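Local coordinates for Cas13d (uncultured Ruminococcus sp, PDB 6IV9), which binds CRISPR RNA and uses two HEPN domains in maturing that RNA and cleaving target RNA, at residues Thr188-Ala193 / Thr506-Gly511; Met210-Ala215 / Lys235-Lys240; Leu254-Leu259 / Phe584-Thr589; Glu260-Lys265 / Glu271-Arg276; Ala579-Phe584 / Ile597-Ile602. The protein carries 2 engineered substitutions. All blocks are in the same frame, centred on the assembly; numbering follows the deposited sequence.

Overall arrangement
Followed from the N terminus, the chain shows how a largely helical protein is knitted together by contacts of very different span. Helix 168-197 opens interaction 1, which closes only at the turn 506-511, more than 300 residues on. Inside that loop lie interaction 2, joining 210-215 to helix 232-251, and interaction 4, folding 260-265 back on helix 267-291. Interaction 3 runs from 254-259 to helix 581-591; it crosses interaction 1 and encloses interaction 4. Interaction 5 pairs the starts of helices 581-591 and 599-606, crosses interaction 3 and shares Phe584 with it. Interactions 1 and 3 touch through Phe257 and Phe508.

Interaction 1: Thr188-Ala193 / Thr506-Gly511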
# COMPACT_ATOMS: atom_id res chain seq x y z
N THR A 188 4.16 9.78 5.37
CA THR A 188 5.44 9.73 6.10
C THR A 188 6.52 9.22 5.14
O THR A 188 7.57 9.80 5.09
CB THR A 188 5.33 8.84 7.35
OG1 THR A 188 4.45 9.45 8.26
CG2 THR A 188 6.67 8.63 8.01
N ASN A 189 6.23 8.17 4.39
CA ASN A 189 7.22 7.62 3.44
C ASN A 189 7.54 8.64 2.35
O ASN A 189 8.69 8.76 2.01
CB ASN A 189 6.71 6.32 2.83
CG ASN A 189 6.69 5.19 3.82
OD1 ASN A 189 7.18 5.33 4.91
ND2 ASN A 189 6.11 4.07 3.44
N ILE A 190 6.54 9.30 1.79
CA ILE A 190 6.78 10.27 0.68
C ILE A 190 7.64 11.44 1.18
O ILE A 190 8.57 11.81 0.52
CB ILE A 190 5.45 10.77 0.10
CG1 ILE A 190 4.65 9.64 -0.55
CG2 ILE A 190 5.71 11.92 -0.86
CD1 ILE A 190 3.26 10.02 -0.95
N VAL A 191 7.34 11.97 2.35
CA VAL A 191 8.13 13.11 2.88
C VAL A 191 9.58 12.66 3.07
O VAL A 191 10.47 13.41 2.78
CB VAL A 191 7.52 13.63 4.18
CG1 VAL A 191 8.43 14.61 4.88
CG2 VAL A 191 6.16 14.25 3.95
N TYR A 192 9.77 11.45 3.59
CA TYR A 192 11.15 10.96 3.78
C TYR A 192 11.84 10.82 2.42
O TYR A 192 12.96 11.23 2.29
CB TYR A 192 11.14 9.61 4.50
CG TYR A 192 12.45 8.87 4.40
CD1 TYR A 192 13.55 9.28 5.12
CD2 TYR A 192 12.58 7.79 3.57
CE1 TYR A 192 14.76 8.61 5.03
CE2 TYR A 192 13.78 7.11 3.46
CZ TYR A 192 14.87 7.52 4.19
OH TYR A 192 16.03 6.83 4.07
N ALA A 193 11.14 10.28 1.44
CA ALA A 193 11.75 10.09 0.10
C ALA A 193 12.15 11.44 -0.49
O ALA A 193 13.23 11.55 -1.03
CB ALA A 193 10.77 9.39 -0.79
N THR A 506 0.15 8.94 -6.25
CA THR A 506 0.72 7.71 -6.86
C THR A 506 2.02 7.97 -7.61
O THR A 506 2.77 7.05 -7.82
CB THR A 506 -0.29 6.91 -7.68
OG1 THR A 506 -0.52 7.60 -8.89
CG2 THR A 506 -1.57 6.64 -6.92
N TYR A 507 2.30 9.22 -7.96
CA TYR A 507 3.56 9.57 -8.65
C TYR A 507 4.76 9.21 -7.76
O TYR A 507 5.79 8.89 -8.27
CB TYR A 507 3.62 11.07 -8.90
CG TYR A 507 3.12 11.47 -10.26
CD1 TYR A 507 1.77 11.48 -10.55
CD2 TYR A 507 4.00 11.79 -11.27
CE1 TYR A 507 1.31 11.83 -11.81
CE2 TYR A 507 3.56 12.14 -12.53
CZ TYR A 507 2.21 12.16 -12.80
OH TYR A 507 1.81 12.51 -14.04
N PHE A 508 4.57 9.32 -6.46
CA PHE A 508 5.66 9.09 -5.48
C PHE A 508 5.73 7.64 -5.03
O PHE A 508 6.60 7.33 -4.27
CB PHE A 508 5.43 10.01 -4.29
CG PHE A 508 5.33 11.47 -4.65
CD1 PHE A 508 6.42 12.14 -5.15
CD2 PHE A 508 4.14 12.15 -4.51
CE1 PHE A 508 6.34 13.48 -5.50
CE2 PHE A 508 4.06 13.49 -4.85
CZ PHE A 508 5.15 14.15 -5.34
N LEU A 509 4.88 6.78 -5.58
CA LEU A 509 4.77 5.39 -5.06
C LEU A 509 5.11 4.32 -6.09
O LEU A 509 4.90 4.52 -7.26
CB LEU A 509 3.33 5.17 -4.57
CG LEU A 509 2.82 6.12 -3.51
CD1 LEU A 509 1.41 5.78 -3.12
CD2 LEU A 509 3.72 6.12 -2.29
N ASP A 510 5.60 3.21 -5.58
CA ASP A 510 5.90 1.96 -6.32
C ASP A 510 4.57 1.23 -6.57
O ASP A 510 3.62 1.50 -5.86
CB ASP A 510 6.88 1.17 -5.46
CG ASP A 510 7.35 -0.16 -6.01
OD1 ASP A 510 8.27 -0.16 -6.82
OD2 ASP A 510 6.73 -1.15 -5.66
N GLY A 511 4.56 0.27 -7.48
CA GLY A 511 3.31 -0.44 -7.78
C GLY A 511 2.74 -1.11 -6.54
O GLY A 511 1.54 -1.11 -6.39
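Ile190 and Phe508 mark the closest approach of the two backbones, with 6.4 Å between Ile190 CA and Phe508 CA. Residues 188-193 are a piece of a longer helix, in which Ala193 N bonds to Asn189 O. The partner, 506-511, is a connection between helices: Leu509 N returns to Thr506 O, and the chain then extends until Asp510, at the N-cap position, starts the next helix.

The contact shows how a single branched side chain can fill the angle between two neighbours. Ile190 points at the turn, and its CG1 lies 3.8 Å from Phe508 CB and 4.0 Å from Leu509 CD2. Its other branch, CG2, stands anti to the backbone N (CG1 having chi1 -64°), which brings that methyl beside the aromatic group. There CG2 makes an off-centre CH-pi contact, 4.3 Å from the centroid of the Phe508 ring and 29° from the ring normal. Ile190 CD1 continues past the root of the phenylalanine, 4.0 Å from Phe508 CB. The isoleucine meets both partners at about a right angle. Leu509 starts across the line of approach, yet its CD2 methyl bends in to reach Ile190. The attraction is purely apolar, and both Ile190 and Phe508 are buried.

Helix 267-291 joins the packing, with Val284 against Ile190 and Met280 against Phe508. The ring of Phe508 also meets Phe257 edge-to-face, while Leu509 rests on Ile514 and Leu517 of helix 511-535. The turn thus sits where helices 168-197, 267-291 and 511-535 converge.

Interaction 2: Met210-Ala215 / Lys235-Lys240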
# COMPACT_ATOMS: atom_id res chain seq x y z
N MET A 210 9.59 20.17 3.76
CA MET A 210 8.14 19.89 3.62
C MET A 210 7.29 20.54 4.71
O MET A 210 6.16 20.87 4.43
CB MET A 210 7.85 18.39 3.53
CG MET A 210 8.57 17.72 2.41
SD MET A 210 7.80 17.95 0.82
CE MET A 210 6.17 17.27 1.13
N GLY A 211 7.82 20.67 5.92
CA GLY A 211 7.07 21.24 7.06
C GLY A 211 6.65 22.68 6.88
O GLY A 211 5.65 23.06 7.47
N TYR A 212 7.42 23.48 6.16
CA TYR A 212 7.12 24.93 6.00
C TYR A 212 6.24 25.19 4.78
O TYR A 212 5.95 26.35 4.52
CB TYR A 212 8.40 25.75 5.91
CG TYR A 212 9.15 25.89 7.21
CD1 TYR A 212 8.49 25.92 8.42
CD2 TYR A 212 10.53 25.98 7.21
CE1 TYR A 212 9.18 26.04 9.61
CE2 TYR A 212 11.23 26.10 8.40
CZ TYR A 212 10.56 26.13 9.60
OH TYR A 212 11.26 26.25 10.76
N LEU A 213 5.90 24.17 4.01
CA LEU A 213 5.01 24.36 2.84
C LEU A 213 3.57 24.49 3.34
O LEU A 213 3.27 23.96 4.38
CB LEU A 213 5.12 23.17 1.89
CG LEU A 213 6.47 22.95 1.24
CD1 LEU A 213 6.46 21.69 0.40
CD2 LEU A 213 6.87 24.13 0.39
N SER A 214 2.76 25.21 2.61
CA SER A 214 1.34 25.24 2.99
C SER A 214 0.53 25.29 1.70
O SER A 214 0.83 26.14 0.87
CB SER A 214 1.03 26.39 3.87
OG SER A 214 -0.36 26.47 4.06
N ALA A 215 -0.55 24.50 1.64
CA ALA A 215 -1.45 24.48 0.47
C ALA A 215 -2.26 25.77 0.43
O ALA A 215 -2.96 25.99 -0.52
CB ALA A 215 -2.34 23.27 0.48
N LYS A 235 7.59 34.62 6.51
CA LYS A 235 8.33 34.93 5.27
C LYS A 235 9.66 34.18 5.29
O LYS A 235 9.99 33.56 4.30
CB LYS A 235 8.51 36.44 5.12
CG LYS A 235 7.27 37.18 4.65
CD LYS A 235 7.52 38.65 4.43
CE LYS A 235 6.27 39.38 4.01
NZ LYS A 235 6.55 40.79 3.65
N GLY A 236 10.36 34.20 6.40
CA GLY A 236 11.65 33.50 6.47
C GLY A 236 11.47 32.01 6.32
O GLY A 236 12.32 31.38 5.69
N ASN A 237 10.40 31.47 6.89
CA ASN A 237 10.09 30.02 6.81
C ASN A 237 9.88 29.65 5.35
O ASN A 237 10.40 28.65 4.91
CB ASN A 237 8.85 29.70 7.62
CG ASN A 237 9.15 29.56 9.10
OD1 ASN A 237 10.31 29.52 9.49
ND2 ASN A 237 8.11 29.50 9.91
N ILE A 238 9.12 30.46 4.63
CA ILE A 238 8.86 30.18 3.19
C ILE A 238 10.19 30.19 2.44
O ILE A 238 10.40 29.32 1.63
CB ILE A 238 7.84 31.17 2.63
CG1 ILE A 238 6.47 30.97 3.26
CG2 ILE A 238 7.79 31.05 1.12
CD1 ILE A 238 5.47 32.02 2.91
N LYS A 239 11.07 31.14 2.74
CA LYS A 239 12.38 31.23 2.04
C LYS A 239 13.21 29.99 2.30
O LYS A 239 13.88 29.55 1.40
CB LYS A 239 13.12 32.49 2.47
CG LYS A 239 12.46 33.79 2.04
CD LYS A 239 13.39 34.68 1.26
CE LYS A 239 13.03 36.14 1.38
NZ LYS A 239 12.22 36.37 2.60
N LYS A 240 13.17 29.46 3.51
CA LYS A 240 13.93 28.24 3.82
C LYS A 240 13.42 27.10 2.93
O LYS A 240 14.24 26.37 2.42
CB LYS A 240 13.72 27.84 5.28
CG LYS A 240 14.38 28.75 6.31
CD LYS A 240 14.60 28.00 7.60
CE LYS A 240 14.96 28.88 8.78
NZ LYS A 240 15.80 28.15 9.75
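Tyr212 lies flat against Asn237, and its side chain illustrates how an amide can serve as a stacking surface. Starting at the root, Tyr212 CB is 3.7 Å from the backbone oxygen Asn237 O. CG then faces both that oxygen and Asn237 CB. Along one side of the ring, CD1 and CE1 run along the amide, CE1 coming within 3.6 Å of Asn237 ND2; along the other, CD2 stays near the backbone oxygen and CE2 meets the aliphatic chain of Lys240, 4.0 Å from its CD. At the far end, CZ lies 3.4 Å from Asn237 OD1, and the phenolic OH is only slightly farther from the same oxygen.

The ring and amide planes are 10° apart, and Asn237 CG sits 3.5 Å above the ring plane, displaced toward the rim. Asn237 CB adds a CH-pi contact over the same face, 3.8 Å from Tyr212 CG. In the asparagine, chi1 of -81° carries CG over the ring, and chi2 near -11° lays the amide along it. With a serine at Tyr212, the Asn237 amide would probably lose the ring it lies on and be freer to turn.

The contact joins the segment 210-215 to helix 232-251 at the surface. Because the amide meets the ring by its flat side, the pair probably owes its cohesion mainly to dispersion and to the amide dipole over the ring. The amide edge probably stays available to other partners, as the weak hydrogen bond from Lys233 NZ to Asn237 OD1 suggests.

Interaction 3: Leu254-Leu259 / Phe584-Thr589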
# COMPACT_ATOMS: atom_id res chain seq x y z
N LEU A 254 13.78 14.14 -9.46
CA LEU A 254 12.30 14.13 -9.60
C LEU A 254 11.89 13.28 -10.80
O LEU A 254 10.78 12.79 -10.83
CB LEU A 254 11.75 15.56 -9.70
CG LEU A 254 11.56 16.26 -8.36
CD1 LEU A 254 11.12 17.69 -8.55
CD2 LEU A 254 10.58 15.51 -7.48
N GLY A 255 12.81 13.05 -11.72
CA GLY A 255 12.58 12.23 -12.91
C GLY A 255 12.30 10.79 -12.54
O GLY A 255 11.66 10.09 -13.31
N TYR A 256 12.73 10.39 -11.36
CA TYR A 256 12.52 9.00 -10.87
C TYR A 256 11.02 8.76 -10.73
O TYR A 256 10.58 7.65 -10.98
CB TYR A 256 13.27 8.80 -9.55
CG TYR A 256 14.73 8.50 -9.71
CD1 TYR A 256 15.18 7.60 -10.65
CD2 TYR A 256 15.68 9.13 -8.93
CE1 TYR A 256 16.52 7.30 -10.79
CE2 TYR A 256 17.02 8.86 -9.07
CZ TYR A 256 17.45 7.94 -10.00
OH TYR A 256 18.76 7.66 -10.12
N PHE A 257 10.29 9.80 -10.35
CA PHE A 257 8.84 9.76 -10.08
C PHE A 257 8.03 10.05 -11.34
O PHE A 257 6.83 10.11 -11.25
CB PHE A 257 8.47 10.88 -9.12
CG PHE A 257 9.03 10.74 -7.73
CD1 PHE A 257 9.08 9.51 -7.11
CD2 PHE A 257 9.44 11.84 -7.02
CE1 PHE A 257 9.56 9.39 -5.82
CE2 PHE A 257 9.92 11.73 -5.74
CZ PHE A 257 9.98 10.50 -5.13
N GLY A 258 8.68 10.21 -12.47
CA GLY A 258 7.93 10.57 -13.68
C GLY A 258 7.71 12.07 -13.76
O GLY A 258 6.91 12.47 -14.56
N LEU A 259 8.34 12.84 -12.86
CA LEU A 259 8.29 14.32 -12.88
C LEU A 259 9.53 14.88 -13.58
O LEU A 259 10.38 15.43 -12.93
CB LEU A 259 8.18 14.86 -11.47
CG LEU A 259 6.87 14.51 -10.78
CD1 LEU A 259 6.87 15.02 -9.37
CD2 LEU A 259 5.71 15.08 -11.57
N PHE A 584 22.72 8.32 -13.88
CA PHE A 584 23.86 7.47 -14.29
C PHE A 584 24.82 7.33 -13.11
O PHE A 584 25.32 6.27 -12.88
CB PHE A 584 24.52 8.00 -15.56
CG PHE A 584 23.70 7.76 -16.79
CD1 PHE A 584 23.48 6.48 -17.24
CD2 PHE A 584 23.11 8.80 -17.46
CE1 PHE A 584 22.70 6.25 -18.35
CE2 PHE A 584 22.33 8.57 -18.58
CZ PHE A 584 22.13 7.29 -19.03
N ARG A 585 25.04 8.42 -12.39
CA ARG A 585 25.92 8.31 -11.21
C ARG A 585 25.27 7.36 -10.20
O ARG A 585 25.98 6.56 -9.64
CB ARG A 585 26.18 9.68 -10.58
CG ARG A 585 26.88 9.58 -9.24
CD ARG A 585 27.21 10.91 -8.61
NE ARG A 585 28.26 11.62 -9.31
CZ ARG A 585 29.55 11.43 -9.13
NH1 ARG A 585 29.98 10.58 -8.22
NH2 ARG A 585 30.42 12.09 -9.86
N ASP A 586 23.96 7.46 -10.01
CA ASP A 586 23.27 6.57 -9.04
C ASP A 586 23.45 5.12 -9.49
O ASP A 586 23.78 4.31 -8.67
CB ASP A 586 21.78 6.92 -8.94
CG ASP A 586 21.47 8.18 -8.17
OD1 ASP A 586 22.32 8.62 -7.40
OD2 ASP A 586 20.38 8.70 -8.34
N ALA A 587 23.26 4.85 -10.78
CA ALA A 587 23.39 3.47 -11.29
C ALA A 587 24.82 2.92 -11.16
O ALA A 587 24.98 1.84 -10.64
CB ALA A 587 22.91 3.40 -12.71
N LEU A 588 25.82 3.67 -11.58
CA LEU A 588 27.21 3.18 -11.45
C LEU A 588 27.58 2.99 -9.98
O LEU A 588 28.20 2.02 -9.68
CB LEU A 588 28.15 4.19 -12.12
CG LEU A 588 28.40 3.94 -13.60
CD1 LEU A 588 27.11 3.86 -14.38
CD2 LEU A 588 29.32 4.99 -14.18
N THR A 589 27.18 3.91 -9.11
CA THR A 589 27.49 3.83 -7.66
C THR A 589 26.84 2.60 -7.02
O THR A 589 27.48 1.96 -6.23
CB THR A 589 27.04 5.11 -6.96
OG1 THR A 589 27.64 6.22 -7.61
CG2 THR A 589 27.39 5.13 -5.49
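Tyr256 reaches Asp586 through one short hydrogen bond, an example of a long side chain bridging backbones that stay well apart. The nearest CA atoms, those of Tyr256 and Asp586, are 11.2 Å from each other. Tyr256 OH donates to Asp586 OD2 at 2.6 Å, and the oxygen accepts with its anti lone pair, the one facing away from OD1. OD2 lies at the edge of the phenol ring and in its plane; ring and carboxylate are nearly coplanar, 21° apart. The same bond draws Asp586 CB to within 3.3 Å of Tyr256 OH.

Charge enters through the other oxygen. Asp586 OD1 forms a salt bridge with Arg253, so the carboxylate is gripped from both oxygens, which probably restricts its rotation and stabilises its negative charge. Phe632, a neighbour on helix 630-638, touches both Tyr256 and Asp586.

Local hydrogen bonds hold each side. Phe257 N, within the 3-10 turn, and Leu259 N, just past it, both bond to Leu254 O. In the helix, Thr589 OG1 bonds back to Arg585 O at 2.6 Å, sharing that oxygen with Thr589 N.

The arrangement is a hydrogen bond from a tyrosine on a 3-10 turn to a buried carboxylate on a helix: within this helical fold it joins the connection between helices 232-251 and 267-291 to helix 581-591, parts of the chain over 300 residues apart.

Interaction 4: Glu260-Lys265 / Glu271-Arg276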
# COMPACT_ATOMS: atom_id res chain seq x y z
N GLU A 260 9.56 14.73 -14.88
CA GLU A 260 10.65 15.20 -15.76
C GLU A 260 10.56 16.71 -15.97
O GLU A 260 9.52 17.16 -16.36
CB GLU A 260 10.37 14.54 -17.10
CG GLU A 260 11.33 14.90 -18.19
CD GLU A 260 11.80 13.64 -18.88
OE1 GLU A 260 11.39 13.41 -20.02
OE2 GLU A 260 12.52 12.87 -18.23
N GLU A 261 11.66 17.43 -15.82
CA GLU A 261 11.68 18.88 -16.15
C GLU A 261 11.54 19.00 -17.67
O GLU A 261 11.89 18.08 -18.36
CB GLU A 261 12.95 19.56 -15.66
CG GLU A 261 14.18 19.17 -16.44
CD GLU A 261 15.53 19.76 -16.04
OE1 GLU A 261 15.61 20.41 -15.02
OE2 GLU A 261 16.49 19.53 -16.77
N PRO A 262 11.04 20.12 -18.23
CA PRO A 262 10.90 20.27 -19.67
C PRO A 262 12.24 20.22 -20.42
O PRO A 262 13.23 20.51 -19.84
CB PRO A 262 10.32 21.68 -19.84
CG PRO A 262 9.65 21.95 -18.53
CD PRO A 262 10.53 21.27 -17.51
N LYS A 263 12.21 19.74 -21.65
CA LYS A 263 13.42 19.68 -22.51
C LYS A 263 13.91 21.10 -22.83
O LYS A 263 15.10 21.32 -22.82
CB LYS A 263 13.14 18.83 -23.74
CG LYS A 263 13.90 17.52 -23.79
CD LYS A 263 13.03 16.28 -23.68
CE LYS A 263 13.39 15.38 -22.52
NZ LYS A 263 14.37 16.04 -21.62
N THR A 264 12.99 22.01 -23.13
CA THR A 264 13.33 23.42 -23.44
C THR A 264 13.74 24.17 -22.17
O THR A 264 13.33 23.75 -21.10
CB THR A 264 12.15 24.11 -24.12
OG1 THR A 264 11.03 23.98 -23.25
CG2 THR A 264 11.82 23.49 -25.45
N LYS A 265 14.52 25.23 -22.32
CA LYS A 265 14.95 26.07 -21.17
C LYS A 265 14.10 27.34 -21.13
O LYS A 265 14.42 28.25 -20.38
CB LYS A 265 16.45 26.33 -21.23
CG LYS A 265 17.28 25.06 -21.25
CD LYS A 265 17.18 24.29 -19.99
CE LYS A 265 17.90 22.97 -20.05
NZ LYS A 265 18.10 22.43 -18.69
N GLU A 271 8.62 27.52 -15.44
CA GLU A 271 7.74 27.97 -14.33
C GLU A 271 6.49 27.10 -14.26
O GLU A 271 6.04 26.84 -13.18
CB GLU A 271 7.46 29.46 -14.43
CG GLU A 271 8.65 30.29 -13.98
CD GLU A 271 8.60 30.72 -12.53
OE1 GLU A 271 7.90 31.72 -12.24
OE2 GLU A 271 9.25 30.07 -11.69
N ALA A 272 5.92 26.71 -15.39
CA ALA A 272 4.71 25.87 -15.34
C ALA A 272 5.05 24.53 -14.67
O ALA A 272 4.30 24.09 -13.83
CB ALA A 272 4.16 25.68 -16.72
N TYR A 273 6.19 23.95 -15.02
CA TYR A 273 6.61 22.67 -14.41
C TYR A 273 6.85 22.85 -12.91
O TYR A 273 6.31 22.10 -12.14
CB TYR A 273 7.87 22.15 -15.10
CG TYR A 273 8.62 21.10 -14.33
CD1 TYR A 273 8.17 19.80 -14.27
CD2 TYR A 273 9.78 21.41 -13.65
CE1 TYR A 273 8.84 18.83 -13.56
CE2 TYR A 273 10.46 20.46 -12.93
CZ TYR A 273 10.00 19.16 -12.89
OH TYR A 273 10.66 18.22 -12.18
N LYS A 274 7.58 23.89 -12.52
CA LYS A 274 7.89 24.12 -11.09
C LYS A 274 6.60 24.33 -10.29
O LYS A 274 6.53 23.84 -9.19
CB LYS A 274 8.82 25.32 -10.94
CG LYS A 274 10.18 25.16 -11.60
CD LYS A 274 11.18 26.13 -11.03
CE LYS A 274 11.79 27.06 -12.04
NZ LYS A 274 12.62 28.09 -11.38
N LYS A 275 5.65 25.05 -10.86
CA LYS A 275 4.37 25.32 -10.17
C LYS A 275 3.64 24.00 -9.90
O LYS A 275 3.14 23.82 -8.82
CB LYS A 275 3.55 26.24 -11.07
CG LYS A 275 2.22 26.71 -10.50
CD LYS A 275 1.49 27.63 -11.43
CE LYS A 275 0.49 28.50 -10.72
NZ LYS A 275 -0.10 29.51 -11.61
N ARG A 276 3.62 23.11 -10.88
CA ARG A 276 2.97 21.79 -10.71
C ARG A 276 3.67 21.00 -9.61
O ARG A 276 2.99 20.44 -8.80
CB ARG A 276 3.00 21.01 -12.03
CG ARG A 276 2.08 21.57 -13.10
CD ARG A 276 1.84 20.60 -14.22
NE ARG A 276 3.06 20.29 -14.92
CZ ARG A 276 3.48 20.92 -16.01
NH1 ARG A 276 2.83 21.96 -16.47
NH2 ARG A 276 4.54 20.47 -16.64
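Tyr273 packs its ring against a peptide chain in a CH-pi contact, at the place where the connection 260-265 folds back on the first turns of helix 267-291. The principle is that an aromatic face can hold backbone as well as side chains. Glu261 CA stands over the ring centre, 3.7 Å from the Tyr273 centroid and 11° off the normal. Toward the root of the side chain, Pro262 CD approaches Tyr273 CB at 3.7 Å; farther out, Glu260 O comes within 3.3 Å of Tyr273 CE1. With its CG anti to the backbone N (chi1 162°), the tyrosine brings its ring under Glu261 CA, and Pro262 and Glu260 meet it obliquely.

A hydrogen bond between Tyr273 OH and Leu259 O fixes the outer end of the ring. Replacing Tyr273 by a leucine is likely to deprive the Glu261 backbone of its flat support and to leave Leu259 O without the phenolic hydrogen bond. The glutamates turn their polar ends elsewhere, Glu261 to a salt bridge with Lys252 and Glu260 to Ser578 N. Leu249 of helix 232-251 also touches Tyr273, which therefore lies between that helix and the connection leading from it into helix 267-291.

Interaction 5: Ala579-Phe584 / Ile597-Ile602; sequences AKLTMF and ITDDRI
Asp599 and Ile602, one turn apart on their helix, receive Leu581 between them, a compact case of two helix starts meeting through a few side chains. The second segment begins in an extended run at Ile597, whose backbone oxygen takes a hydrogen bond from Arg585. Thr598 follows as the N-cap: its OG1 accepts from Arg601 N at 3.1 Å with an N-H...O angle of 153°, satisfying an amide in the first turn that has no helical carbonyl to bond to.

Asp599 comes next and plays a double part. Its CB is 3.5 Å from Leu581 CD2, and the carboxylate carbon lies only a little farther from that methyl. The charged end serves another purpose: Asp599 OD1 forms a salt bridge with Arg585 NH2, outside the two segments, so that one guanidinium nitrogen ties both Asp599 and the oxygen of Ile597.

Ile602 completes the contact. Its CG2 meets Leu581 CD1 at 3.6 Å and also touches Phe584 CB at 4.1 Å. With chi1 at 173° Leu581 carries its CG out to the second helix, and chi2 of 56° points CD2 to Asp599 and CD1 to Ile602. The ring of Phe584 leads away from this meeting point, toward helix 617-627 and Leu606.

Across the pair, Leu581 CA and Asp599 CA are 7.4 Å apart, and Phe584 CA and Ile602 CA 7.5 Å. The arrangement is that of two consecutive helices, 581-591 and 599-606, packing through their first turns, with a threonine N-cap on the second and a small apolar interface between them.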
# COMPACT_ATOMS: atom_id res chain seq x y z
N ALA A 579 17.13 9.78 -19.07
CA ALA A 579 18.12 9.61 -17.99
C ALA A 579 19.06 10.81 -17.94
O ALA A 579 19.57 11.21 -18.97
CB ALA A 579 18.86 8.32 -18.14
N LYS A 580 19.25 11.33 -16.75
CA LYS A 580 20.12 12.48 -16.48
C LYS A 580 21.44 11.98 -15.91
O LYS A 580 21.47 10.87 -15.41
CB LYS A 580 19.45 13.35 -15.42
CG LYS A 580 18.08 13.85 -15.82
CD LYS A 580 18.18 15.07 -16.68
CE LYS A 580 16.89 15.86 -16.72
NZ LYS A 580 15.96 15.28 -17.70
N LEU A 581 22.43 12.85 -15.84
CA LEU A 581 23.75 12.45 -15.32
C LEU A 581 23.60 11.95 -13.88
O LEU A 581 24.27 11.01 -13.53
CB LEU A 581 24.70 13.64 -15.34
CG LEU A 581 26.04 13.38 -14.66
CD1 LEU A 581 26.72 12.17 -15.25
CD2 LEU A 581 26.94 14.58 -14.75
N THR A 582 22.71 12.54 -13.11
CA THR A 582 22.55 12.13 -11.70
C THR A 582 22.12 10.67 -11.64
O THR A 582 22.58 9.97 -10.78
CB THR A 582 21.50 12.99 -10.99
OG1 THR A 582 22.03 14.30 -10.86
CG2 THR A 582 21.15 12.47 -9.62
N MET A 583 21.23 10.27 -12.52
CA MET A 583 20.75 8.87 -12.55
C MET A 583 21.89 7.92 -12.93
O MET A 583 21.98 6.87 -12.35
CB MET A 583 19.59 8.75 -13.53
CG MET A 583 18.41 9.55 -13.07
SD MET A 583 17.16 9.64 -14.31
CE MET A 583 16.00 10.69 -13.44
N PHE A 584 22.72 8.32 -13.88
CA PHE A 584 23.86 7.47 -14.29
C PHE A 584 24.82 7.33 -13.11
O PHE A 584 25.32 6.27 -12.88
CB PHE A 584 24.52 8.00 -15.56
CG PHE A 584 23.70 7.76 -16.79
CD1 PHE A 584 23.48 6.48 -17.24
CD2 PHE A 584 23.11 8.80 -17.46
CE1 PHE A 584 22.70 6.25 -18.35
CE2 PHE A 584 22.33 8.57 -18.58
CZ PHE A 584 22.13 7.29 -19.03
N ILE A 597 34.98 9.30 -8.32
CA ILE A 597 34.77 9.50 -9.78
C ILE A 597 34.05 10.83 -9.98
O ILE A 597 33.12 11.12 -9.24
CB ILE A 597 33.98 8.31 -10.34
CG1 ILE A 597 33.81 8.43 -11.86
CG2 ILE A 597 32.63 8.20 -9.65
CD1 ILE A 597 33.42 7.15 -12.52
N THR A 598 34.50 11.61 -10.95
CA THR A 598 33.91 12.94 -11.26
C THR A 598 32.74 12.79 -12.23
O THR A 598 32.69 11.82 -12.95
CB THR A 598 34.96 13.87 -11.85
OG1 THR A 598 35.32 13.39 -13.14
CG2 THR A 598 36.21 13.97 -11.02
N ASP A 599 31.90 13.81 -12.30
CA ASP A 599 30.75 13.83 -13.25
C ASP A 599 31.31 13.76 -14.67
O ASP A 599 30.74 13.08 -15.50
CB ASP A 599 29.92 15.10 -13.06
CG ASP A 599 29.11 15.14 -11.78
OD1 ASP A 599 29.12 14.14 -11.05
OD2 ASP A 599 28.49 16.18 -11.51
N ASP A 600 32.40 14.47 -14.93
CA ASP A 600 32.99 14.46 -16.29
C ASP A 600 33.44 13.03 -16.63
O ASP A 600 33.26 12.62 -17.76
CB ASP A 600 34.05 15.55 -16.45
CG ASP A 600 33.50 16.97 -16.50
OD1 ASP A 600 32.34 17.15 -16.91
OD2 ASP A 600 34.24 17.88 -16.13
N ARG A 601 34.00 12.31 -15.68
CA ARG A 601 34.45 10.93 -15.94
C ARG A 601 33.26 10.03 -16.30
O ARG A 601 33.40 9.19 -17.15
CB ARG A 601 35.22 10.38 -14.74
CG ARG A 601 35.79 9.00 -14.97
CD ARG A 601 36.53 8.86 -16.28
NE ARG A 601 37.15 7.55 -16.35
CZ ARG A 601 37.35 6.87 -17.45
NH1 ARG A 601 37.30 7.47 -18.62
NH2 ARG A 601 37.62 5.58 -17.39
N ILE A 602 32.14 10.20 -15.61
CA ILE A 602 30.93 9.37 -15.90
C ILE A 602 30.47 9.70 -17.31
O ILE A 602 30.19 8.79 -18.06
CB ILE A 602 29.82 9.65 -14.87
CG1 ILE A 602 30.19 9.12 -13.49
CG2 ILE A 602 28.50 9.08 -15.36
CD1 ILE A 602 29.32 9.65 -12.40